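Local coordinates for microtubule-associated protein 1 light chain 3 (Plasmodium falciparum, PDB 4EOY), which is an Atg8-family protein of ubiquitin fold that binds a peptide of Atg3, its probable conjugating enzyme in an autophagy-related pathway, at residues 17-21 and 114-118; 30-36 and 50-56; 42-46 and 85-89. The protein carries 3 engineered substitutions. All blocks are in the same frame, centred on the assembly; numbering follows the deposited sequence.

Contact 1. Residues 17-21 and 114-118; sequences RVAET and DGYLY
Arg-17 and Thr-21, one helical turn apart on helix 14-27, face Asp-114 and Tyr-116 at the approach to strand 117-122 and so join an N-terminal helix to the ubiquitin-like sheet. The Arg-17 guanidinium meets the Asp-114 carboxylate side-on. Arg-17 NE and NH2 both converge on Asp-114 OD2, NH2 at 2.7 Å, forming a salt bridge in which the two planes stand 81° apart. OD2 lies near the guanidinium plane and receives these donors on its anti side, while its syn lone pair takes the hydroxyl OH of Tyr-118. Three donors thus grip one oxygen, which would probably stabilise the negative charge there. Asp-114 OD1 accepts from the backbone N of Tyr-116 at 3.0 Å and closes an Asx turn, holding the carboxylate against rotation. Arg-17 NH1 reaches back to Val-12 O, and Arg-17 belongs to the calcium site that includes Ser-13 to Asn-16. Arg-17 CG comes to the edge of the Tyr-116 ring. Glu-20, near the Tyr-116 hydroxyl, has its salt bridge with Lys-51. With OG1 between the backbone N and the carbonyl carbon (chi1 59°) and CG2 anti to the carbonyl carbon, Thr-21 splits its branches between two tasks: CG2 makes a CH-pi contact 3.3 Å from the Tyr-116 ring centroid, and OG1 donates in the carbonyl plane to a lone pair of Asp-114 O at 2.7 Å.

Contact 2. Residues 30-36 and 50-56; sequences NRIPVVI and KKFLVPM. Engineered in segment 30-36: Ile-36 (natural residue Cys).
The guanidinium of Arg-31 carries the Pro-55 ring over one face, CG lying 3.6 Å above the plane and displaced toward the rim, while Leu-53 O comes up at the edge. Arg-31 NH1 is placed 2.4 Å from Leu-53 O, too short to be taken literally, so the hydrogen bond's exact length is doubtful. The arginine chain runs extended from CG to NE, alongside Pro-55 and at about a right angle to Leu-53. The second flat group, the Phe-52 ring, has Val-34 O and Ile-36 CG2 at its edge; Ile-36 CG2 is 4.1 Å from Phe-52 CE1. Ile-36 is engineered, and its CG2 also presses on Lys-50 CB at 3.3 Å, a tight contact.

The backbones that carry these groups pair antiparallel, with the arginine and the phenylalanine on different faces of the sheet. Val-34 and Phe-52 form a hydrogen-bonded pair, Phe-52 N to Val-34 O at 2.7 Å being nearly straight (171°), and Ile-32 with Val-54 forms another; Pro-33 and Leu-53 make the non-hydrogen-bonded pair between them. Val-34 CG2 meets Val-54 CG2 at 3.9 Å.

Strand 51-55 is an outermost strand of the sheet within the chain, and the bound Atg3 peptide takes backbone hydrogen bonds from Lys-51 and Leu-53; aromatic peptide side chains pack on Pro-33 and on Pro-55 and an apolar one on Phe-52, consistent with an Atg8-interacting motif. On the face shared with Val-34, Ile-32 packs on helix 103-110, and Phe-52 and Val-54 on helix 60-72; on the other face Pro-33 and Leu-53 meet helix 14-27. Strand 31-38 also pairs with strand 117-122.

Contact 3. Residues 42-46 and 85-89; sequences SNLPI and ERTIY
Apolar contact dominates where Leu-44 reaches Arg-86 and Ile-88. One methyl, Leu-44 CD2, does most of the touching: it rests 3.6 Å from Arg-86 CD and 3.8 Å from Arg-86 CB, and the leucine and arginine side chains slide past each other in opposite directions. Leu-44 then crosses Ile-88 obliquely, CD2 standing 3.9 Å from Ile-88 CG1. Leu-44 CG is anti to the carbonyl carbon (chi1 -66°), which turns CD2 onto the arginine and brings both methyls near Ile-88 CG1.

Further along the same arginine, a ring meets its flat end. The Pro-45 ring comes from the opposite direction to lie over one face of the Arg-86 guanidinium, with CD 3.7 Å above the plane and offset toward the rim. The extended arginine chain thus uses its aliphatic length against leucine and its planar end against proline.

Polar groups add proximity but no hydrogen bond across the two segments. Arg-86 NE stays 3.7 Å from Asn-43 O, oblique to the guanidinium. Two backbone carbonyls of 42-46 have outside donors: Leu-44 O takes Arg-38 NE and Pro-45 O takes Tyr-121 OH.

Tyr-121 of strand 117-122 also packs on Leu-44 and Ile-88, and Ile-88 touches helix 60-72. The arrangement is loop-to-loop packing at the surface of the ubiquitin-like fold, joining the long loop between strands 31-38 and 51-55 to the run into strand 89-92.

From the N terminus, helix 14-27 supplies residues 17-21, whose partner, 114-118, comes near the end of the chain; contact 1 therefore closes a long loop that encloses both other contacts. Inside it, contact 2 closes the hairpin from 30-36 to 50-56. Residues 42-46, in the long loop between strands 31-38 and 51-55, reach on to 85-89 in contact 3, so contacts 2 and 3 cross while both nest within contact 1. Contacts 1 and 2 touch, through the Glu-20 to Lys-51 salt bridge and the neighbouring strands 31-38 and 117-122. Contacts 1 and 3 lie on opposite sides of the chain's centre, about 26 Å apart between centres.

Contact 1. Residues 17-21 and 114-118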
loop_
_atom_site.group_PDB
_atom_site.type_symbol
_atom_site.label_atom_id
_atom_site.label_comp_id
_atom_site.label_asym_id
_atom_site.label_seq_id
_atom_site.Cartn_x
_atom_site.Cartn_y
_atom_site.Cartn_z
ATOM N N ARG A 17 6.998 -3.517 -14.613
ATOM C CA ARG A 17 5.913 -2.910 -13.811
ATOM C C ARG A 17 4.683 -2.499 -14.612
ATOM O O ARG A 17 3.563 -2.729 -14.176
ATOM C CB ARG A 17 6.438 -1.688 -13.031
ATOM C CG ARG A 17 7.284 -2.040 -11.807
ATOM C CD ARG A 17 8.406 -1.041 -11.556
ATOM N NE ARG A 17 7.944 0.332 -11.718
ATOM C CZ ARG A 17 8.718 1.369 -12.013
ATOM N NH1 ARG A 17 10.030 1.229 -12.166
ATOM N NH2 ARG A 17 8.162 2.562 -12.151
ATOM N N VAL A 18 4.890 -1.883 -15.775
ATOM C CA VAL A 18 3.785 -1.547 -16.673
ATOM C C VAL A 18 3.054 -2.811 -17.134
ATOM O O VAL A 18 1.824 -2.856 -17.155
ATOM C CB VAL A 18 4.280 -0.740 -17.897
ATOM C CG1 VAL A 18 3.151 -0.519 -18.887
ATOM C CG2 VAL A 18 4.851 0.597 -17.456
ATOM N N ALA A 19 3.821 -3.840 -17.475
ATOM C CA ALA A 19 3.262 -5.127 -17.876
ATOM C C ALA A 19 2.506 -5.791 -16.720
ATOM O O ALA A 19 1.426 -6.328 -16.922
ATOM C CB ALA A 19 4.369 -6.043 -18.384
ATOM N N GLU A 20 3.078 -5.773 -15.517
ATOM C CA GLU A 20 2.424 -6.367 -14.340
ATOM C C GLU A 20 1.055 -5.765 -14.140
ATOM O O GLU A 20 0.075 -6.481 -14.022
ATOM C CB GLU A 20 3.202 -6.099 -13.040
ATOM C CG GLU A 20 4.606 -6.668 -12.929
ATOM C CD GLU A 20 5.181 -6.462 -11.539
ATOM O OE1 GLU A 20 6.066 -5.591 -11.372
ATOM O OE2 GLU A 20 4.721 -7.157 -10.608
ATOM N N THR A 21 1.007 -4.437 -14.052
ATOM C CA THR A 21 -0.219 -3.730 -13.679
ATOM C C THR A 21 -1.261 -3.785 -14.801
ATOM O O THR A 21 -2.467 -3.852 -14.539
ATOM C CB THR A 21 0.036 -2.252 -13.276
ATOM O OG1 THR A 21 0.646 -1.525 -14.358
ATOM C CG2 THR A 21 0.931 -2.175 -12.054
ATOM N N ASP A 114 3.488 3.958 -14.116
ATOM C CA ASP A 114 3.686 2.513 -14.244
ATOM C C ASP A 114 2.427 1.673 -13.908
ATOM O O ASP A 114 2.453 0.444 -14.032
ATOM C CB ASP A 114 4.915 2.035 -13.434
ATOM C CG ASP A 114 4.742 2.165 -11.928
ATOM O OD1 ASP A 114 3.640 2.464 -11.436
ATOM O OD2 ASP A 114 5.744 1.946 -11.233
ATOM N N GLY A 115 1.344 2.334 -13.499
ATOM C CA GLY A 115 0.074 1.654 -13.204
ATOM C C GLY A 115 -0.214 1.436 -11.719
ATOM O O GLY A 115 -1.334 1.088 -11.349
ATOM N N TYR A 116 0.797 1.639 -10.869
ATOM C CA TYR A 116 0.669 1.399 -9.430
ATOM C C TYR A 116 0.199 2.638 -8.678
ATOM O O TYR A 116 0.521 3.770 -9.051
ATOM C CB TYR A 116 2.013 0.947 -8.825
ATOM C CG TYR A 116 2.343 -0.516 -9.016
ATOM C CD1 TYR A 116 1.628 -1.504 -8.329
ATOM C CD2 TYR A 116 3.354 -0.918 -9.888
ATOM C CE1 TYR A 116 1.899 -2.853 -8.508
ATOM C CE2 TYR A 116 3.630 -2.266 -10.079
ATOM C CZ TYR A 116 2.894 -3.230 -9.380
ATOM O OH TYR A 116 3.158 -4.577 -9.546
ATOM N N LEU A 117 -0.565 2.415 -7.607
ATOM C CA LEU A 117 -0.791 3.443 -6.620
ATOM C C LEU A 117 0.249 3.282 -5.512
ATOM O O LEU A 117 0.236 2.295 -4.756
ATOM C CB LEU A 117 -2.190 3.367 -6.044
ATOM C CG LEU A 117 -2.550 4.501 -5.072
ATOM C CD1 LEU A 117 -2.552 5.809 -5.833
ATOM C CD2 LEU A 117 -3.883 4.222 -4.384
ATOM N N TYR A 118 1.150 4.256 -5.413
ATOM C CA TYR A 118 2.206 4.216 -4.406
ATOM C C TYR A 118 1.762 4.962 -3.178
ATOM O O TYR A 118 1.278 6.108 -3.260
ATOM C CB TYR A 118 3.485 4.838 -4.947
ATOM C CG TYR A 118 4.234 3.954 -5.924
ATOM C CD1 TYR A 118 3.948 3.991 -7.276
ATOM C CD2 TYR A 118 5.227 3.091 -5.489
ATOM C CE1 TYR A 118 4.621 3.185 -8.168
ATOM C CE2 TYR A 118 5.914 2.289 -6.378
ATOM C CZ TYR A 118 5.597 2.336 -7.718
ATOM O OH TYR A 118 6.286 1.513 -8.594
#

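Contact 2. Residues 30-36 and 50-56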
loop_
_atom_site.group_PDB
_atom_site.type_symbol
_atom_site.label_atom_id
_atom_site.label_comp_id
_atom_site.label_asym_id
_atom_site.label_seq_id
_atom_site.Cartn_x
_atom_site.Cartn_y
_atom_site.Cartn_z
ATOM N N ASN A 30 -12.046 -4.651 -11.176
ATOM C CA ASN A 30 -12.674 -4.070 -9.985
ATOM C C ASN A 30 -11.730 -3.920 -8.782
ATOM O O ASN A 30 -12.184 -3.589 -7.685
ATOM C CB ASN A 30 -13.889 -4.907 -9.570
ATOM C CG ASN A 30 -14.948 -4.966 -10.644
ATOM O OD1 ASN A 30 -15.040 -4.085 -11.506
ATOM N ND2 ASN A 30 -15.765 -6.000 -10.593
ATOM N N ARG A 31 -10.437 -4.185 -8.973
ATOM C CA ARG A 31 -9.439 -3.993 -7.910
ATOM C C ARG A 31 -8.283 -3.110 -8.397
ATOM O O ARG A 31 -7.978 -3.068 -9.601
ATOM C CB ARG A 31 -8.914 -5.347 -7.425
ATOM C CG ARG A 31 -9.944 -6.173 -6.657
ATOM C CD ARG A 31 -9.343 -7.444 -6.059
ATOM N NE ARG A 31 -10.196 -8.093 -5.042
ATOM C CZ ARG A 31 -10.029 -8.029 -3.713
ATOM N NH1 ARG A 31 -9.033 -7.339 -3.163
ATOM N NH2 ARG A 31 -10.873 -8.674 -2.913
ATOM N N ILE A 32 -7.641 -2.397 -7.472
ATOM C CA ILE A 32 -6.513 -1.533 -7.837
ATOM C C ILE A 32 -5.213 -2.016 -7.225
ATOM O O ILE A 32 -5.184 -2.448 -6.071
ATOM C CB ILE A 32 -6.773 -0.050 -7.494
ATOM C CG1 ILE A 32 -6.938 0.154 -5.999
ATOM C CG2 ILE A 32 -8.033 0.425 -8.207
ATOM C CD1 ILE A 32 -6.899 1.611 -5.596
ATOM N N PRO A 33 -4.129 -1.991 -8.020
ATOM C CA PRO A 33 -2.840 -2.413 -7.505
ATOM C C PRO A 33 -2.167 -1.308 -6.684
ATOM O O PRO A 33 -1.949 -0.202 -7.193
ATOM C CB PRO A 33 -2.045 -2.732 -8.778
ATOM C CG PRO A 33 -2.656 -1.882 -9.832
ATOM C CD PRO A 33 -4.097 -1.768 -9.480
ATOM N N VAL A 34 -1.842 -1.627 -5.433
ATOM C CA VAL A 34 -1.248 -0.684 -4.510
ATOM C C VAL A 34 0.049 -1.261 -3.968
ATOM O O VAL A 34 0.094 -2.440 -3.621
ATOM C CB VAL A 34 -2.192 -0.392 -3.336
ATOM C CG1 VAL A 34 -1.521 0.521 -2.332
ATOM C CG2 VAL A 34 -3.476 0.226 -3.842
ATOM N N VAL A 35 1.093 -0.428 -3.901
ATOM C CA VAL A 35 2.365 -0.790 -3.294
ATOM C C VAL A 35 2.611 0.132 -2.106
ATOM O O VAL A 35 2.494 1.349 -2.233
ATOM C CB VAL A 35 3.538 -0.662 -4.284
ATOM C CG1 VAL A 35 4.819 -1.249 -3.680
ATOM C CG2 VAL A 35 3.207 -1.378 -5.578
ATOM N N ILE A 36 2.953 -0.444 -0.957
ATOM C CA ILE A 36 3.221 0.348 0.253
ATOM C C ILE A 36 4.722 0.499 0.506
ATOM O O ILE A 36 5.482 -0.478 0.436
ATOM C CB ILE A 36 2.591 -0.276 1.504
ATOM C CG1 ILE A 36 2.979 0.522 2.751
ATOM C CG2 ILE A 36 3.091 -1.682 1.697
ATOM C CD1 ILE A 36 2.067 0.276 3.919
ATOM N N LYS A 50 4.144 -6.090 0.635
ATOM C CA LYS A 50 3.810 -4.680 0.414
ATOM C C LYS A 50 2.932 -4.399 -0.800
ATOM O O LYS A 50 2.607 -3.236 -1.075
ATOM C CB LYS A 50 5.097 -3.857 0.311
ATOM C CG LYS A 50 6.021 -4.268 -0.819
ATOM C CD LYS A 50 7.275 -3.425 -0.796
ATOM C CE LYS A 50 8.081 -3.565 -2.075
ATOM N NZ LYS A 50 9.214 -2.585 -2.082
ATOM N N LYS A 51 2.501 -5.448 -1.493
ATOM C CA LYS A 51 1.653 -5.299 -2.672
ATOM C C LYS A 51 0.224 -5.692 -2.317
ATOM O O LYS A 51 -0.009 -6.772 -1.787
ATOM C CB LYS A 51 2.171 -6.179 -3.814
ATOM C CG LYS A 51 3.618 -5.911 -4.184
ATOM C CD LYS A 51 3.868 -5.892 -5.686
ATOM C CE LYS A 51 3.684 -7.263 -6.311
ATOM N NZ LYS A 51 3.968 -7.277 -7.773
ATOM N N PHE A 52 -0.715 -4.803 -2.618
ATOM C CA PHE A 52 -2.114 -4.992 -2.307
ATOM C C PHE A 52 -2.967 -4.877 -3.553
ATOM O O PHE A 52 -2.685 -4.059 -4.436
ATOM C CB PHE A 52 -2.568 -3.918 -1.319
ATOM C CG PHE A 52 -2.044 -4.121 0.053
ATOM C CD1 PHE A 52 -0.736 -3.810 0.350
ATOM C CD2 PHE A 52 -2.860 -4.659 1.047
ATOM C CE1 PHE A 52 -0.241 -4.006 1.621
ATOM C CE2 PHE A 52 -2.371 -4.859 2.328
ATOM C CZ PHE A 52 -1.057 -4.528 2.612
ATOM N N LEU A 53 -4.012 -5.687 -3.609
ATOM C CA LEU A 53 -4.997 -5.611 -4.669
ATOM C C LEU A 53 -6.295 -5.217 -3.989
ATOM O O LEU A 53 -6.999 -6.067 -3.440
ATOM C CB LEU A 53 -5.090 -6.963 -5.372
ATOM C CG LEU A 53 -5.547 -6.989 -6.821
ATOM C CD1 LEU A 53 -4.774 -5.966 -7.654
ATOM C CD2 LEU A 53 -5.360 -8.391 -7.381
ATOM N N VAL A 54 -6.590 -3.917 -3.980
ATOM C CA VAL A 54 -7.635 -3.356 -3.113
ATOM C C VAL A 54 -8.957 -3.155 -3.862
ATOM O O VAL A 54 -8.972 -2.592 -4.955
ATOM C CB VAL A 54 -7.185 -2.002 -2.567
ATOM C CG1 VAL A 54 -8.226 -1.419 -1.620
ATOM C CG2 VAL A 54 -5.844 -2.152 -1.863
ATOM N N PRO A 55 -10.077 -3.599 -3.277
ATOM C CA PRO A 55 -11.360 -3.406 -3.946
ATOM C C PRO A 55 -11.608 -1.935 -4.252
ATOM O O PRO A 55 -11.346 -1.078 -3.401
ATOM C CB PRO A 55 -12.380 -3.913 -2.923
ATOM C CG PRO A 55 -11.618 -4.814 -2.037
ATOM C CD PRO A 55 -10.239 -4.247 -1.968
ATOM N N MET A 56 -12.101 -1.653 -5.451
ATOM C CA MET A 56 -12.281 -0.269 -5.895
ATOM C C MET A 56 -13.217 0.563 -4.998
ATOM O O MET A 56 -12.975 1.754 -4.799
ATOM C CB MET A 56 -12.766 -0.235 -7.340
ATOM C CG MET A 56 -14.164 -0.791 -7.553
ATOM S SD MET A 56 -14.713 -0.544 -9.244
ATOM C CE MET A 56 -16.450 -0.983 -9.107
#

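Contact 3. Residues 42-46 and 85-89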
loop_
_atom_site.group_PDB
_atom_site.type_symbol
_atom_site.label_atom_id
_atom_site.label_comp_id
_atom_site.label_asym_id
_atom_site.label_seq_id
_atom_site.Cartn_x
_atom_site.Cartn_y
_atom_site.Cartn_z
ATOM N N SER A 42 12.771 4.989 11.364
ATOM C CA SER A 42 12.285 4.992 12.738
ATOM C C SER A 42 12.057 3.553 13.233
ATOM O O SER A 42 12.571 2.607 12.656
ATOM C CB SER A 42 11.008 5.857 12.846
ATOM O OG SER A 42 9.902 5.308 12.161
ATOM N N ASN A 43 11.293 3.400 14.306
ATOM C CA ASN A 43 11.005 2.081 14.887
ATOM C C ASN A 43 9.908 1.309 14.162
ATOM O O ASN A 43 9.582 0.173 14.540
ATOM C CB ASN A 43 10.587 2.247 16.346
ATOM C CG ASN A 43 9.305 3.052 16.496
ATOM O OD1 ASN A 43 9.032 3.954 15.703
ATOM N ND2 ASN A 43 8.512 2.724 17.515
ATOM N N LEU A 44 9.312 1.929 13.141
ATOM C CA LEU A 44 8.360 1.231 12.286
ATOM C C LEU A 44 9.087 0.196 11.419
ATOM O O LEU A 44 10.112 0.508 10.774
ATOM C CB LEU A 44 7.584 2.195 11.392
ATOM C CG LEU A 44 6.637 3.187 12.065
ATOM C CD1 LEU A 44 5.870 3.956 10.995
ATOM C CD2 LEU A 44 5.657 2.475 12.991
ATOM N N PRO A 45 8.568 -1.041 11.411
ATOM C CA PRO A 45 9.233 -2.133 10.705
ATOM C C PRO A 45 9.039 -2.087 9.191
ATOM O O PRO A 45 8.046 -1.555 8.700
ATOM C CB PRO A 45 8.546 -3.377 11.292
ATOM C CG PRO A 45 7.167 -2.910 11.609
ATOM C CD PRO A 45 7.315 -1.489 12.060
ATOM N N ILE A 46 9.986 -2.664 8.464
ATOM C CA ILE A 46 9.845 -2.820 7.028
ATOM C C ILE A 46 9.000 -4.064 6.778
ATOM O O ILE A 46 9.404 -5.165 7.138
ATOM C CB ILE A 46 11.209 -2.963 6.350
ATOM C CG1 ILE A 46 12.009 -1.674 6.520
ATOM C CG2 ILE A 46 11.027 -3.251 4.870
ATOM C CD1 ILE A 46 13.464 -1.795 6.134
ATOM N N GLU A 85 1.368 -2.063 19.073
ATOM C CA GLU A 85 0.802 -0.730 18.811
ATOM C C GLU A 85 1.885 0.347 18.623
ATOM O O GLU A 85 2.753 0.544 19.493
ATOM C CB GLU A 85 -0.126 -0.311 19.955
ATOM C CG GLU A 85 -0.538 1.165 19.978
ATOM C CD GLU A 85 -1.573 1.533 18.918
ATOM O OE1 GLU A 85 -1.395 1.154 17.739
ATOM O OE2 GLU A 85 -2.566 2.221 19.259
ATOM N N ARG A 86 1.822 1.020 17.476
ATOM C CA ARG A 86 2.695 2.150 17.146
ATOM C C ARG A 86 1.866 3.162 16.361
ATOM O O ARG A 86 0.931 2.781 15.639
ATOM C CB ARG A 86 3.850 1.699 16.270
ATOM C CG ARG A 86 4.780 0.670 16.886
ATOM C CD ARG A 86 5.695 0.239 15.782
ATOM N NE ARG A 86 6.286 -1.040 15.766
ATOM C CZ ARG A 86 6.043 -2.333 15.737
ATOM N NH1 ARG A 86 7.104 -2.937 16.209
ATOM N NH2 ARG A 86 5.151 -3.035 15.059
ATOM N N THR A 87 2.204 4.444 16.510
ATOM C CA THR A 87 1.565 5.511 15.738
ATOM C C THR A 87 2.147 5.530 14.319
ATOM O O THR A 87 3.364 5.546 14.140
ATOM C CB THR A 87 1.705 6.902 16.426
ATOM O OG1 THR A 87 1.210 7.926 15.557
ATOM C CG2 THR A 87 3.143 7.234 16.749
ATOM N N ILE A 88 1.261 5.498 13.319
ATOM C CA ILE A 88 1.647 5.542 11.907
ATOM C C ILE A 88 0.931 6.687 11.193
ATOM O O ILE A 88 -0.230 6.958 11.458
ATOM C CB ILE A 88 1.297 4.228 11.183
ATOM C CG1 ILE A 88 1.983 3.042 11.871
ATOM C CG2 ILE A 88 1.698 4.294 9.714
ATOM C CD1 ILE A 88 1.569 1.692 11.309
ATOM N N TYR A 89 1.643 7.362 10.300
ATOM C CA TYR A 89 1.033 8.332 9.404
ATOM C C TYR A 89 1.178 7.855 7.974
ATOM O O TYR A 89 2.279 7.467 7.556
ATOM C CB TYR A 89 1.713 9.684 9.552
ATOM C CG TYR A 89 1.556 10.284 10.923
ATOM C CD1 TYR A 89 0.455 11.053 11.248
ATOM C CD2 TYR A 89 2.525 10.075 11.905
ATOM C CE1 TYR A 89 0.324 11.615 12.509
ATOM C CE2 TYR A 89 2.402 10.622 13.163
ATOM C CZ TYR A 89 1.308 11.392 13.463
ATOM O OH TYR A 89 1.195 11.943 14.719
#